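Local coordinates for protein interleukin-20 receptor subunit beta (Homo sapiens, PDB 6DF3) that pairs with IL20RA to form a receptor for interleukins 19, 20 and 24, and with IL22RA1 to form one for interleukins 20 and 24, at residues Gly115-Ile120 with Pro155-Thr160; Ala134-Glu139 with Ala166-Ala171; Glu130-Tyr135 with Val146-Ser151. The protein carries 1 engineered substitution. All blocks are in the same frame, centred on the assembly; numbering follows the deposited sequence.

Interaction 1: Gly115-Ile120 with Pro155-Thr160; sequences GFHLVI and PVHLET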
ATOM      1  N   GLY C 115      17.449  -0.100 -34.396  1.00140.91           N
ATOM      2  CA  GLY C 115      18.874  -0.282 -34.786  1.00145.02           C
ATOM      3  C   GLY C 115      19.560  -1.359 -33.950  1.00143.35           C
ATOM      4  O   GLY C 115      19.293  -2.549 -34.122  1.00142.81           O
ATOM      5  N   PHE C 116      20.396  -0.923 -33.001  1.00142.76           N
ATOM      6  CA  PHE C 116      21.210  -1.801 -32.133  1.00140.51           C
ATOM      7  C   PHE C 116      20.553  -2.209 -30.797  1.00134.91           C
ATOM      8  O   PHE C 116      20.927  -3.235 -30.226  1.00133.64           O
ATOM      9  CB  PHE C 116      22.554  -1.112 -31.812  1.00144.57           C
ATOM     10  CG  PHE C 116      23.599  -1.167 -32.930  1.00149.86           C
ATOM     11  CD1 PHE C 116      23.249  -1.277 -34.286  1.00150.99           C
ATOM     12  CD2 PHE C 116      24.952  -1.059 -32.605  1.00152.56           C
ATOM     13  CE1 PHE C 116      24.215  -1.320 -35.259  1.00155.47           C
ATOM     14  CE2 PHE C 116      25.924  -1.099 -33.591  1.00157.69           C
ATOM     15  CZ  PHE C 116      25.552  -1.221 -34.913  1.00159.76           C
ATOM     16  N   HIS C 117      19.614  -1.404 -30.289  1.00130.33           N
ATOM     17  CA  HIS C 117      19.028  -1.642 -28.994  1.00125.28           C
ATOM     18  C   HIS C 117      17.920  -2.659 -29.107  1.00121.17           C
ATOM     19  O   HIS C 117      17.153  -2.650 -30.078  1.00123.87           O
ATOM     20  CB  HIS C 117      18.420  -0.380 -28.437  1.00125.44           C
ATOM     21  CG  HIS C 117      19.418   0.685 -28.177  1.00128.55           C
ATOM     22  ND1 HIS C 117      19.788   1.050 -26.903  1.00127.83           N
ATOM     23  CD2 HIS C 117      20.128   1.462 -29.022  1.00134.11           C
ATOM     24  CE1 HIS C 117      20.690   2.012 -26.976  1.00133.53           C
ATOM     25  NE2 HIS C 117      20.921   2.274 -28.251  1.00136.64           N
ATOM     26  N   LEU C 118      17.845  -3.522 -28.100  1.00114.34           N
ATOM     27  CA  LEU C 118      16.826  -4.537 -28.002  1.00109.67           C
ATOM     28  C   LEU C 118      15.762  -4.063 -27.013  1.00105.63           C
ATOM     29  O   LEU C 118      16.117  -3.674 -25.901  1.00104.16           O
ATOM     30  CB  LEU C 118      17.452  -5.821 -27.490  1.00108.10           C
ATOM     31  CG  LEU C 118      16.487  -7.016 -27.381  1.00104.00           C
ATOM     32  CD1 LEU C 118      16.088  -7.503 -28.773  1.00106.05           C
ATOM     33  CD2 LEU C 118      17.175  -8.093 -26.552  1.00102.51           C
ATOM     34  N   VAL C 119      14.483  -4.128 -27.401  1.00104.51           N
ATOM     35  CA  VAL C 119      13.364  -3.637 -26.546  1.00101.62           C
ATOM     36  C   VAL C 119      12.195  -4.636 -26.441  1.00100.09           C
ATOM     37  O   VAL C 119      11.899  -5.365 -27.389  1.00101.12           O
ATOM     38  CB  VAL C 119      12.911  -2.190 -26.945  1.00104.76           C
ATOM     39  CG1 VAL C 119      12.890  -1.952 -28.441  1.00109.97           C
ATOM     40  CG2 VAL C 119      11.604  -1.753 -26.315  1.00101.48           C
ATOM     41  N   ILE C 120      11.573  -4.650 -25.253  1.00 94.61           N
ATOM     42  CA  ILE C 120      10.504  -5.544 -24.897  1.00 91.69           C
ATOM     43  C   ILE C 120       9.307  -4.693 -24.460  1.00 92.43           C
ATOM     44  O   ILE C 120       9.464  -3.581 -23.896  1.00 96.21           O
ATOM     45  CB  ILE C 120      10.962  -6.567 -23.816  1.00 87.88           C
ATOM     46  CG1 ILE C 120       9.985  -7.746 -23.741  1.00 86.68           C
ATOM     47  CG2 ILE C 120      11.095  -5.938 -22.428  1.00 87.98           C
ATOM     48  CD1 ILE C 120      10.361  -8.856 -22.764  1.00 85.04           C
ATOM     49  N   PRO C 155       7.190   0.193 -23.738  1.00 92.10           N
ATOM     50  CA  PRO C 155       8.359  -0.414 -24.377  1.00 94.13           C
ATOM     51  C   PRO C 155       9.695  -0.074 -23.632  1.00 94.77           C
ATOM     52  O   PRO C 155      10.229   1.054 -23.761  1.00 97.08           O
ATOM     53  CB  PRO C 155       8.341   0.194 -25.813  1.00 97.24           C
ATOM     54  CG  PRO C 155       7.095   1.035 -25.874  1.00 96.47           C
ATOM     55  CD  PRO C 155       6.769   1.399 -24.475  1.00 94.88           C
ATOM     56  N   VAL C 156      10.204  -1.061 -22.892  1.00 88.82           N
ATOM     57  CA  VAL C 156      11.407  -0.960 -22.108  1.00 89.06           C
ATOM     58  C   VAL C 156      12.658  -1.580 -22.814  1.00 91.14           C
ATOM     59  O   VAL C 156      12.619  -2.679 -23.355  1.00 88.64           O
ATOM     60  CB  VAL C 156      11.175  -1.625 -20.753  1.00 86.45           C
ATOM     61  CG1 VAL C 156      12.443  -1.610 -19.922  1.00 89.72           C
ATOM     62  CG2 VAL C 156      10.074  -0.887 -20.010  1.00 86.24           C
ATOM     63  N   HIS C 157      13.751  -0.814 -22.819  1.00 94.73           N
ATOM     64  CA  HIS C 157      15.100  -1.286 -23.141  1.00 95.78           C
ATOM     65  C   HIS C 157      15.585  -2.441 -22.252  1.00 94.88           C
ATOM     66  O   HIS C 157      15.493  -2.388 -21.023  1.00 92.69           O
ATOM     67  CB  HIS C 157      16.035  -0.127 -22.959  1.00 98.57           C
ATOM     68  CG  HIS C 157      17.441  -0.395 -23.378  1.00101.57           C
ATOM     69  ND1 HIS C 157      18.415  -0.780 -22.486  1.00102.40           N
ATOM     70  CD2 HIS C 157      18.047  -0.296 -24.582  1.00105.05           C
ATOM     71  CE1 HIS C 157      19.562  -0.916 -23.126  1.00105.17           C
ATOM     72  NE2 HIS C 157      19.361  -0.653 -24.406  1.00107.48           N
ATOM     73  N   LEU C 158      16.084  -3.491 -22.892  1.00 97.83           N
ATOM     74  CA  LEU C 158      16.768  -4.624 -22.227  1.00 99.86           C
ATOM     75  C   LEU C 158      18.305  -4.573 -22.254  1.00104.02           C
ATOM     76  O   LEU C 158      18.967  -4.632 -21.221  1.00106.27           O
ATOM     77  CB  LEU C 158      16.381  -5.925 -22.926  1.00100.53           C
ATOM     78  CG  LEU C 158      14.948  -6.361 -22.778  1.00 96.07           C
ATOM     79  CD1 LEU C 158      14.828  -7.659 -23.566  1.00 98.48           C
ATOM     80  CD2 LEU C 158      14.599  -6.525 -21.309  1.00 93.43           C
ATOM     81  N   GLU C 159      18.852  -4.529 -23.455  1.00106.91           N
ATOM     82  CA  GLU C 159      20.278  -4.644 -23.667  1.00111.53           C
ATOM     83  C   GLU C 159      20.585  -3.951 -25.003  1.00115.79           C
ATOM     84  O   GLU C 159      19.741  -3.936 -25.904  1.00112.04           O
ATOM     85  CB  GLU C 159      20.682  -6.135 -23.646  1.00111.14           C
ATOM     86  CG  GLU C 159      22.170  -6.467 -23.876  1.00116.56           C
ATOM     87  CD  GLU C 159      23.060  -5.717 -22.895  1.00119.39           C
ATOM     88  OE1 GLU C 159      23.006  -5.966 -21.669  1.00119.40           O
ATOM     89  OE2 GLU C 159      23.774  -4.821 -23.338  1.00123.93           O
ATOM     90  N   THR C 160      21.754  -3.312 -25.099  1.00122.85           N
ATOM     91  CA  THR C 160      22.297  -2.920 -26.399  1.00128.96           C
ATOM     92  C   THR C 160      23.110  -4.103 -26.889  1.00133.33           C
ATOM     93  O   THR C 160      23.916  -4.661 -26.149  1.00135.37           O
ATOM     94  CB  THR C 160      23.177  -1.642 -26.348  1.00134.30           C
ATOM     95  OG1 THR C 160      22.319  -0.516 -26.140  1.00134.81           O
ATOM     96  CG2 THR C 160      23.970  -1.442 -27.665  1.00137.67           C
TER
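His117 swings its CG opposite its own carbonyl carbon (chi1 -64°), while His157 sets its CG opposite the backbone N (chi1 -174°), and the two imidazoles meet rim to rim on the same side of the sheet. ND1 of His117 comes 3.1 Å from NE2 of His157, with the ring planes inclined at 60°. Thr160, the cross-strand mate of His117, holds OG1 over one face of the His117 ring, and this hydroxyl also shares a weak 3.4 Å hydrogen bond with His157 NE2. Replacing His117 with an alanine would probably open a gap beside the threonine hydroxyl and leave the His157 ring freer to turn. Backbone bonds knit the strands together, among them Leu158 N to Leu118 O at 3.0 Å.

On the opposite side Leu118, Ile120 and Leu158 form an aliphatic cluster. The forked end of Leu158 suits its place because each methyl has a partner: CD1 meets Leu118 CD2 at 3.8 Å, and CD2 meets Ile120 CG2 at 3.7 Å. Val133 and Val169 cover this leucine from the other sheet. The histidine side meets the chain of another protein while the leucines turn to the core, as in a fibronectin type III beta sandwich.

Interaction 2: Ala134-Glu139 with Ala166-Ala171; sequences AYWRRE and AYCVKA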
ATOM      1  N   ALA C 134      14.293 -12.998 -18.892  1.00 90.87           N
ATOM      2  CA  ALA C 134      15.599 -13.627 -19.094  1.00 94.77           C
ATOM      3  C   ALA C 134      15.988 -13.322 -20.499  1.00 95.34           C
ATOM      4  O   ALA C 134      15.146 -13.427 -21.417  1.00 91.26           O
ATOM      5  CB  ALA C 134      15.544 -15.136 -18.893  1.00 96.82           C
ATOM      6  N   TYR C 135      17.247 -12.892 -20.652  1.00 98.26           N
ATOM      7  CA  TYR C 135      17.832 -12.705 -21.959  1.00101.80           C
ATOM      8  C   TYR C 135      19.333 -13.043 -22.009  1.00106.43           C
ATOM      9  O   TYR C 135      20.056 -12.948 -21.000  1.00105.92           O
ATOM     10  CB  TYR C 135      17.567 -11.282 -22.472  1.00102.14           C
ATOM     11  CG  TYR C 135      18.213 -10.118 -21.711  1.00104.03           C
ATOM     12  CD1 TYR C 135      19.515  -9.615 -22.015  1.00108.68           C
ATOM     13  CD2 TYR C 135      17.487  -9.477 -20.729  1.00101.58           C
ATOM     14  CE1 TYR C 135      20.039  -8.535 -21.291  1.00109.93           C
ATOM     15  CE2 TYR C 135      17.992  -8.416 -20.027  1.00102.83           C
ATOM     16  CZ  TYR C 135      19.234  -7.941 -20.294  1.00105.71           C
ATOM     17  OH  TYR C 135      19.533  -6.871 -19.486  1.00104.96           O
ATOM     18  N   TRP C 136      19.775 -13.420 -23.207  1.00110.48           N
ATOM     19  CA  TRP C 136      21.134 -13.921 -23.430  1.00116.57           C
ATOM     20  C   TRP C 136      21.539 -13.768 -24.899  1.00122.02           C
ATOM     21  O   TRP C 136      20.693 -13.721 -25.802  1.00121.12           O
ATOM     22  CB  TRP C 136      21.255 -15.399 -22.990  1.00116.82           C
ATOM     23  CG  TRP C 136      20.399 -16.405 -23.796  1.00115.96           C
ATOM     24  CD1 TRP C 136      20.764 -17.063 -24.952  1.00119.58           C
ATOM     25  CD2 TRP C 136      19.071 -16.860 -23.485  1.00110.61           C
ATOM     26  NE1 TRP C 136      19.741 -17.874 -25.383  1.00117.79           N
ATOM     27  CE2 TRP C 136      18.695 -17.776 -24.500  1.00111.56           C
ATOM     28  CE3 TRP C 136      18.160 -16.574 -22.452  1.00106.86           C
ATOM     29  CZ2 TRP C 136      17.460 -18.401 -24.521  1.00108.50           C
ATOM     30  CZ3 TRP C 136      16.918 -17.195 -22.465  1.00103.84           C
ATOM     31  CH2 TRP C 136      16.575 -18.103 -23.500  1.00106.07           C
ATOM     32  N   ARG C 137      22.842 -13.678 -25.114  1.00128.26           N
ATOM     33  CA  ARG C 137      23.410 -13.770 -26.440  1.00135.46           C
ATOM     34  C   ARG C 137      23.389 -15.257 -26.803  1.00138.97           C
ATOM     35  O   ARG C 137      23.836 -16.069 -25.998  1.00140.53           O
ATOM     36  CB  ARG C 137      24.834 -13.231 -26.392  1.00138.93           C
ATOM     37  CG  ARG C 137      25.456 -12.935 -27.733  1.00143.76           C
ATOM     38  CD  ARG C 137      26.864 -12.400 -27.534  1.00147.39           C
ATOM     39  NE  ARG C 137      27.566 -12.296 -28.793  1.00151.68           N
ATOM     40  CZ  ARG C 137      27.454 -11.304 -29.678  1.00152.43           C
ATOM     41  NH1 ARG C 137      26.634 -10.282 -29.460  1.00147.58           N
ATOM     42  NH2 ARG C 137      28.189 -11.343 -30.799  1.00156.20           N
ATOM     43  N   ARG C 138      22.868 -15.624 -27.978  1.00142.21           N
ATOM     44  CA  ARG C 138      22.752 -17.052 -28.360  1.00146.69           C
ATOM     45  C   ARG C 138      24.054 -17.670 -28.954  1.00154.66           C
ATOM     46  O   ARG C 138      24.192 -17.887 -30.178  1.00157.22           O
ATOM     47  CB  ARG C 138      21.555 -17.278 -29.294  1.00146.99           C
ATOM     48  CG  ARG C 138      21.153 -18.749 -29.452  1.00149.17           C
ATOM     49  CD  ARG C 138      21.106 -19.175 -30.920  1.00154.61           C
ATOM     50  NE  ARG C 138      19.795 -18.881 -31.501  1.00154.24           N
ATOM     51  CZ  ARG C 138      19.552 -18.440 -32.740  1.00154.55           C
ATOM     52  NH1 ARG C 138      20.520 -18.183 -33.605  1.00157.21           N
ATOM     53  NH2 ARG C 138      18.288 -18.222 -33.101  1.00154.46           N
ATOM     54  N   GLU C 139      24.996 -17.944 -28.051  1.00157.66           N
ATOM     55  CA  GLU C 139      26.181 -18.769 -28.315  1.00164.38           C
ATOM     56  C   GLU C 139      26.377 -19.670 -27.075  1.00164.42           C
ATOM     57  O   GLU C 139      25.819 -19.377 -26.007  1.00159.42           O
ATOM     58  CB  GLU C 139      27.422 -17.876 -28.549  1.00167.96           C
ATOM     59  CG  GLU C 139      28.672 -18.576 -29.123  1.00173.98           C
ATOM     60  CD  GLU C 139      30.000 -17.957 -28.678  1.00178.47           C
ATOM     61  OE1 GLU C 139      30.012 -17.284 -27.614  1.00175.08           O
ATOM     62  OE2 GLU C 139      31.040 -18.171 -29.370  1.00180.36           O
ATOM     63  N   ALA C 166      22.673 -13.808 -32.678  1.00139.98           N
ATOM     64  CA  ALA C 166      21.295 -13.465 -32.289  1.00133.43           C
ATOM     65  C   ALA C 166      21.163 -13.397 -30.768  1.00129.05           C
ATOM     66  O   ALA C 166      21.896 -14.084 -30.043  1.00129.10           O
ATOM     67  CB  ALA C 166      20.317 -14.483 -32.849  1.00130.92           C
ATOM     68  N   TYR C 167      20.229 -12.562 -30.299  1.00125.47           N
ATOM     69  CA  TYR C 167      19.937 -12.410 -28.875  1.00121.32           C
ATOM     70  C   TYR C 167      18.541 -12.959 -28.652  1.00119.46           C
ATOM     71  O   TYR C 167      17.634 -12.665 -29.437  1.00117.63           O
ATOM     72  CB  TYR C 167      19.978 -10.938 -28.459  1.00119.84           C
ATOM     73  CG  TYR C 167      21.366 -10.362 -28.141  1.00123.44           C
ATOM     74  CD1 TYR C 167      22.313 -10.144 -29.151  1.00128.34           C
ATOM     75  CD2 TYR C 167      21.712 -10.002 -26.823  1.00121.78           C
ATOM     76  CE1 TYR C 167      23.568  -9.605 -28.859  1.00132.61           C
ATOM     77  CE2 TYR C 167      22.948  -9.456 -26.510  1.00125.29           C
ATOM     78  CZ  TYR C 167      23.879  -9.256 -27.527  1.00131.48           C
ATOM     79  OH  TYR C 167      25.104  -8.719 -27.209  1.00133.50           O
ATOM     80  N   CYS C 168      18.365 -13.751 -27.594  1.00119.54           N
ATOM     81  CA  CYS C 168      17.090 -14.432 -27.353  1.00120.28           C
ATOM     82  C   CYS C 168      16.477 -14.035 -26.023  1.00115.50           C
ATOM     83  O   CYS C 168      17.188 -13.695 -25.088  1.00116.47           O
ATOM     84  CB  CYS C 168      17.251 -15.950 -27.463  1.00125.75           C
ATOM     85  SG  CYS C 168      17.806 -16.475 -29.107  1.00138.27           S
ATOM     86  N   VAL C 169      15.154 -14.076 -25.953  1.00112.11           N
ATOM     87  CA  VAL C 169      14.398 -13.541 -24.793  1.00109.85           C
ATOM     88  C   VAL C 169      13.086 -14.311 -24.469  1.00102.58           C
ATOM     89  O   VAL C 169      12.339 -14.668 -25.374  1.00100.51           O
ATOM     90  CB  VAL C 169      14.042 -12.041 -25.019  1.00112.35           C
ATOM     91  CG1 VAL C 169      15.294 -11.175 -25.083  1.00115.15           C
ATOM     92  CG2 VAL C 169      13.253 -11.849 -26.319  1.00114.36           C
ATOM     93  N   LYS C 170      12.829 -14.536 -23.180  1.00 95.31           N
ATOM     94  CA  LYS C 170      11.567 -15.065 -22.719  1.00 91.81           C
ATOM     95  C   LYS C 170      11.208 -14.311 -21.407  1.00 89.13           C
ATOM     96  O   LYS C 170      12.107 -13.772 -20.734  1.00 88.76           O
ATOM     97  CB  LYS C 170      11.654 -16.570 -22.456  1.00 91.60           C
ATOM     98  CG  LYS C 170      12.724 -16.920 -21.436  1.00 95.10           C
ATOM     99  CD  LYS C 170      12.824 -18.394 -21.126  1.00 97.83           C
ATOM    100  CE  LYS C 170      13.852 -18.644 -20.030  1.00100.37           C
ATOM    101  NZ  LYS C 170      13.905 -20.078 -19.640  1.00101.29           N
ATOM    102  N   ALA C 171       9.925 -14.336 -21.053  1.00 81.40           N
ATOM    103  CA  ALA C 171       9.381 -13.575 -19.922  1.00 80.16           C
ATOM    104  C   ALA C 171       8.353 -14.377 -19.121  1.00 77.87           C
ATOM    105  O   ALA C 171       7.581 -15.179 -19.657  1.00 75.37           O
ATOM    106  CB  ALA C 171       8.758 -12.272 -20.405  1.00 77.91           C
TER
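Tyr167 OH is held by two donors, a weak bond from Arg137 NH1 (3.1 Å, 140° at the hydrogen) and the backbone N of Glu162. The arginine's NH1 and NH2 also bond to the carbonyls of Glu162 and Pro163, which fixes its end against that loop. On the way there its extended chain passes over the tyrosine, CG lying over one face at 4.2 Å from the ring centroid, and the guanidinium plane stands 83° to the ring. A long chain with a many-handed end is what this place asks for.

On the other side of the strands, Trp136 folds back between its backbone N and carbonyl carbon (chi1 64°), which lays the indole over Cys168; Cys168 CB packs 3.8 Å from Trp136 CE2. The edge of the indole borders Lys170 CE, and the lysine's charged end makes a cation-pi contact with Phe184. Arg138 rests the face of its guanidinium on the methyl of Ala166. Arg138 N to Ala166 O, at 2.8 Å, extends the ladder of backbone bonds. The two strands are neighbours in the four-stranded antiparallel sheet of the second fibronectin type III domain, and the Cys168-Cys189 disulfide cross-links adjacent strands 167-175 and 180-189.

Interaction 3: Glu130-Tyr135 with Val146-Ser151; sequences EFLVAY and VKMVRS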
ATOM      1  N   GLU C 130       4.619  -8.557 -11.063  1.00 72.35           N
ATOM      2  CA  GLU C 130       5.981  -8.207 -11.509  1.00 79.77           C
ATOM      3  C   GLU C 130       6.473  -9.226 -12.594  1.00 79.02           C
ATOM      4  O   GLU C 130       6.102 -10.450 -12.567  1.00 72.60           O
ATOM      5  CB  GLU C 130       6.950  -8.191 -10.317  1.00 85.86           C
ATOM      6  CG  GLU C 130       6.759  -7.030  -9.342  1.00 95.29           C
ATOM      7  CD  GLU C 130       7.539  -7.226  -8.028  1.00102.02           C
ATOM      8  OE1 GLU C 130       8.791  -7.121  -8.088  1.00 99.60           O
ATOM      9  OE2 GLU C 130       6.908  -7.519  -6.955  1.00100.28           O
ATOM     10  N   PHE C 131       7.286  -8.702 -13.529  1.00 75.90           N
ATOM     11  CA  PHE C 131       7.811  -9.465 -14.699  1.00 77.34           C
ATOM     12  C   PHE C 131       9.308  -9.711 -14.551  1.00 79.18           C
ATOM     13  O   PHE C 131      10.091  -8.777 -14.277  1.00 78.66           O
ATOM     14  CB  PHE C 131       7.573  -8.755 -16.043  1.00 76.63           C
ATOM     15  CG  PHE C 131       6.128  -8.544 -16.369  1.00 76.79           C
ATOM     16  CD1 PHE C 131       5.445  -7.432 -15.880  1.00 76.69           C
ATOM     17  CD2 PHE C 131       5.412  -9.484 -17.150  1.00 78.00           C
ATOM     18  CE1 PHE C 131       4.094  -7.231 -16.177  1.00 77.50           C
ATOM     19  CE2 PHE C 131       4.059  -9.287 -17.467  1.00 75.75           C
ATOM     20  CZ  PHE C 131       3.396  -8.170 -16.969  1.00 76.94           C
ATOM     21  N   LEU C 132       9.658 -10.983 -14.702  1.00 78.49           N
ATOM     22  CA  LEU C 132      11.014 -11.459 -14.884  1.00 80.86           C
ATOM     23  C   LEU C 132      11.279 -11.669 -16.355  1.00 80.94           C
ATOM     24  O   LEU C 132      10.530 -12.332 -17.044  1.00 81.64           O
ATOM     25  CB  LEU C 132      11.155 -12.804 -14.223  1.00 81.38           C
ATOM     26  CG  LEU C 132      12.449 -13.056 -13.505  1.00 86.41           C
ATOM     27  CD1 LEU C 132      12.095 -13.059 -12.028  1.00 86.06           C
ATOM     28  CD2 LEU C 132      13.122 -14.368 -13.962  1.00 88.62           C
ATOM     29  N   VAL C 133      12.366 -11.120 -16.845  1.00 83.87           N
ATOM     30  CA  VAL C 133      12.740 -11.274 -18.250  1.00 85.35           C
ATOM     31  C   VAL C 133      14.140 -11.840 -18.262  1.00 88.53           C
ATOM     32  O   VAL C 133      15.041 -11.267 -17.669  1.00 91.22           O
ATOM     33  CB  VAL C 133      12.658  -9.947 -19.035  1.00 85.09           C
ATOM     34  CG1 VAL C 133      12.932 -10.166 -20.516  1.00 87.05           C
ATOM     35  CG2 VAL C 133      11.271  -9.337 -18.864  1.00 82.20           C
ATOM     36  N   ALA C 134      14.293 -12.998 -18.892  1.00 90.87           N
ATOM     37  CA  ALA C 134      15.599 -13.627 -19.094  1.00 94.77           C
ATOM     38  C   ALA C 134      15.988 -13.322 -20.499  1.00 95.34           C
ATOM     39  O   ALA C 134      15.146 -13.427 -21.417  1.00 91.26           O
ATOM     40  CB  ALA C 134      15.544 -15.136 -18.893  1.00 96.82           C
ATOM     41  N   TYR C 135      17.247 -12.892 -20.652  1.00 98.26           N
ATOM     42  CA  TYR C 135      17.832 -12.705 -21.959  1.00101.80           C
ATOM     43  C   TYR C 135      19.333 -13.043 -22.009  1.00106.43           C
ATOM     44  O   TYR C 135      20.056 -12.948 -21.000  1.00105.92           O
ATOM     45  CB  TYR C 135      17.567 -11.282 -22.472  1.00102.14           C
ATOM     46  CG  TYR C 135      18.213 -10.118 -21.711  1.00104.03           C
ATOM     47  CD1 TYR C 135      19.515  -9.615 -22.015  1.00108.68           C
ATOM     48  CD2 TYR C 135      17.487  -9.477 -20.729  1.00101.58           C
ATOM     49  CE1 TYR C 135      20.039  -8.535 -21.291  1.00109.93           C
ATOM     50  CE2 TYR C 135      17.992  -8.416 -20.027  1.00102.83           C
ATOM     51  CZ  TYR C 135      19.234  -7.941 -20.294  1.00105.71           C
ATOM     52  OH  TYR C 135      19.533  -6.871 -19.486  1.00104.96           O
ATOM     53  N   VAL C 146      18.878 -11.143 -16.194  1.00116.55           N
ATOM     54  CA  VAL C 146      17.519 -11.045 -15.694  1.00112.61           C
ATOM     55  C   VAL C 146      17.209  -9.582 -15.343  1.00109.59           C
ATOM     56  O   VAL C 146      17.759  -9.071 -14.372  1.00112.98           O
ATOM     57  CB  VAL C 146      17.337 -11.987 -14.462  1.00109.64           C
ATOM     58  CG1 VAL C 146      16.209 -11.526 -13.544  1.00106.45           C
ATOM     59  CG2 VAL C 146      17.124 -13.425 -14.927  1.00108.36           C
ATOM     60  N   LYS C 147      16.337  -8.934 -16.130  1.00104.44           N
ATOM     61  CA  LYS C 147      15.753  -7.626 -15.773  1.00100.18           C
ATOM     62  C   LYS C 147      14.309  -7.737 -15.264  1.00 94.27           C
ATOM     63  O   LYS C 147      13.408  -8.171 -15.981  1.00 88.26           O
ATOM     64  CB  LYS C 147      15.814  -6.664 -16.970  1.00101.80           C
ATOM     65  CG  LYS C 147      15.571  -5.200 -16.599  1.00102.43           C
ATOM     66  CD  LYS C 147      15.823  -4.239 -17.757  1.00106.88           C
ATOM     67  CE  LYS C 147      16.753  -3.078 -17.366  1.00111.74           C
ATOM     68  NZ  LYS C 147      16.194  -2.221 -16.262  1.00111.24           N
ATOM     69  N   MET C 148      14.103  -7.332 -14.020  1.00 94.64           N
ATOM     70  CA  MET C 148      12.772  -7.154 -13.448  1.00 93.01           C
ATOM     71  C   MET C 148      12.155  -5.921 -14.076  1.00 91.99           C
ATOM     72  O   MET C 148      12.789  -4.837 -14.046  1.00 93.09           O
ATOM     73  CB  MET C 148      12.825  -6.950 -11.933  1.00 96.58           C
ATOM     74  CG  MET C 148      13.475  -8.087 -11.160  1.00104.11           C
ATOM     75  SD  MET C 148      12.686  -9.705 -11.393  1.00121.59           S
ATOM     76  CE  MET C 148      13.424 -10.614 -10.017  1.00118.73           C
ATOM     77  N   VAL C 149      10.961  -6.095 -14.669  1.00 85.01           N
ATOM     78  CA  VAL C 149      10.176  -5.004 -15.273  1.00 84.46           C
ATOM     79  C   VAL C 149       8.849  -4.807 -14.531  1.00 84.22           C
ATOM     80  O   VAL C 149       8.011  -5.743 -14.409  1.00 76.40           O
ATOM     81  CB  VAL C 149       9.869  -5.233 -16.770  1.00 84.95           C
ATOM     82  CG1 VAL C 149       9.110  -4.038 -17.333  1.00 86.76           C
ATOM     83  CG2 VAL C 149      11.124  -5.428 -17.597  1.00 88.77           C
ATOM     84  N   ARG C 150       8.620  -3.585 -14.063  1.00 89.71           N
ATOM     85  CA  ARG C 150       7.532  -3.363 -13.116  1.00 89.89           C
ATOM     86  C   ARG C 150       6.195  -3.524 -13.831  1.00 86.41           C
ATOM     87  O   ARG C 150       5.362  -4.282 -13.367  1.00 80.76           O
ATOM     88  CB  ARG C 150       7.649  -2.010 -12.404  1.00 96.15           C
ATOM     89  CG  ARG C 150       6.855  -1.911 -11.088  1.00 99.85           C
ATOM     90  CD  ARG C 150       7.553  -1.066  -9.986  1.00109.94           C
ATOM     91  NE  ARG C 150       8.363   0.074 -10.481  1.00119.07           N
ATOM     92  CZ  ARG C 150       7.888   1.221 -10.992  1.00123.77           C
ATOM     93  NH1 ARG C 150       6.580   1.465 -11.090  1.00124.68           N
ATOM     94  NH2 ARG C 150       8.735   2.139 -11.421  1.00129.31           N
ATOM     95  N   SER C 151       6.049  -2.893 -14.998  1.00 87.93           N
ATOM     96  CA  SER C 151       4.760  -2.757 -15.646  1.00 88.56           C
ATOM     97  C   SER C 151       4.730  -2.948 -17.155  1.00 88.94           C
ATOM     98  O   SER C 151       5.642  -2.484 -17.934  1.00 81.30           O
ATOM     99  CB  SER C 151       4.198  -1.385 -15.315  1.00 95.94           C
ATOM    100  OG  SER C 151       3.693  -1.430 -13.975  1.00104.67           O
TER
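Glu130-Tyr135 and Val146-Ser151 run antiparallel, the short strand axes 4.8 Å apart at their closest and their directions 155° apart. Phe131 and Val149 form the firm end of the ladder: Val149 N reaches Phe131 O at 2.8 Å, and Phe131 N returns a longer bond to Val149 O. Around Val133 and Lys147 the bonds are more bent; Lys147 N to Val133 O measures 3.1 Å, and the reverse bond is weak.

Leu132 and Met148 run alongside each other in the same direction. The methionine is bent at its second torsion (chi2 -58°), which folds SD back to 3.5 Å from Leu132 CD1; a flexible thioether can follow a branched neighbour in this way. Its CE is modelled closer still to that methyl, tighter than usual for two carbons, and this detail is doubtful. Leu132 CG also meets Val146 CG1 at 4.1 Å, so two residues of the other strand pack on the leucine.

The two strands are the arms of a beta hairpin in the second fibronectin type III domain, with 145-149 at the edge of its sheet. The hairpin's other side is turned to the sandwich core. There Val133 CG2 touches Val149 CG2 at 4.1 Å, compact beta-branched residues that suit a strand, and both also meet Leu122 of the facing sheet. Phe131 brings its ring edge, not its face, to the backbone: CD1 lies 3.4 Å from Val149 O, which sits in the ring plane. Leu122, Leu125 and Pro107 pack on the same phenylalanine.

Lys147 has a double role. Its CB lies at the edge of the Tyr135 ring, near CE2, while its NZ leaves the hairpin to hydrogen-bond the backbone of the chain of another protein. Arg150 packs on a polar side chain of the same partner.

In the fold
Interactions 2 and 3 share strand 130-137, which pairs with 167-175 on one flank and with the edge strand 145-149 on the other; interaction 1 belongs to the facing sheet. Its centre lies about 12 Å from that of interaction 2 and about 13 Å from that of interaction 3. Tyr135 bridges the sheets, its OH 2.9 Å from Leu158 O in a probable hydrogen bond. Also across the sheets, Ile120 CD1 meets Val133 CG1 at 3.7 Å, and Leu158 CD1 meets Val169 CG1 at 3.9 Å, closing the core. Interactions 1 and 3 touch the chain of another protein in the assembly; interaction 2 does not.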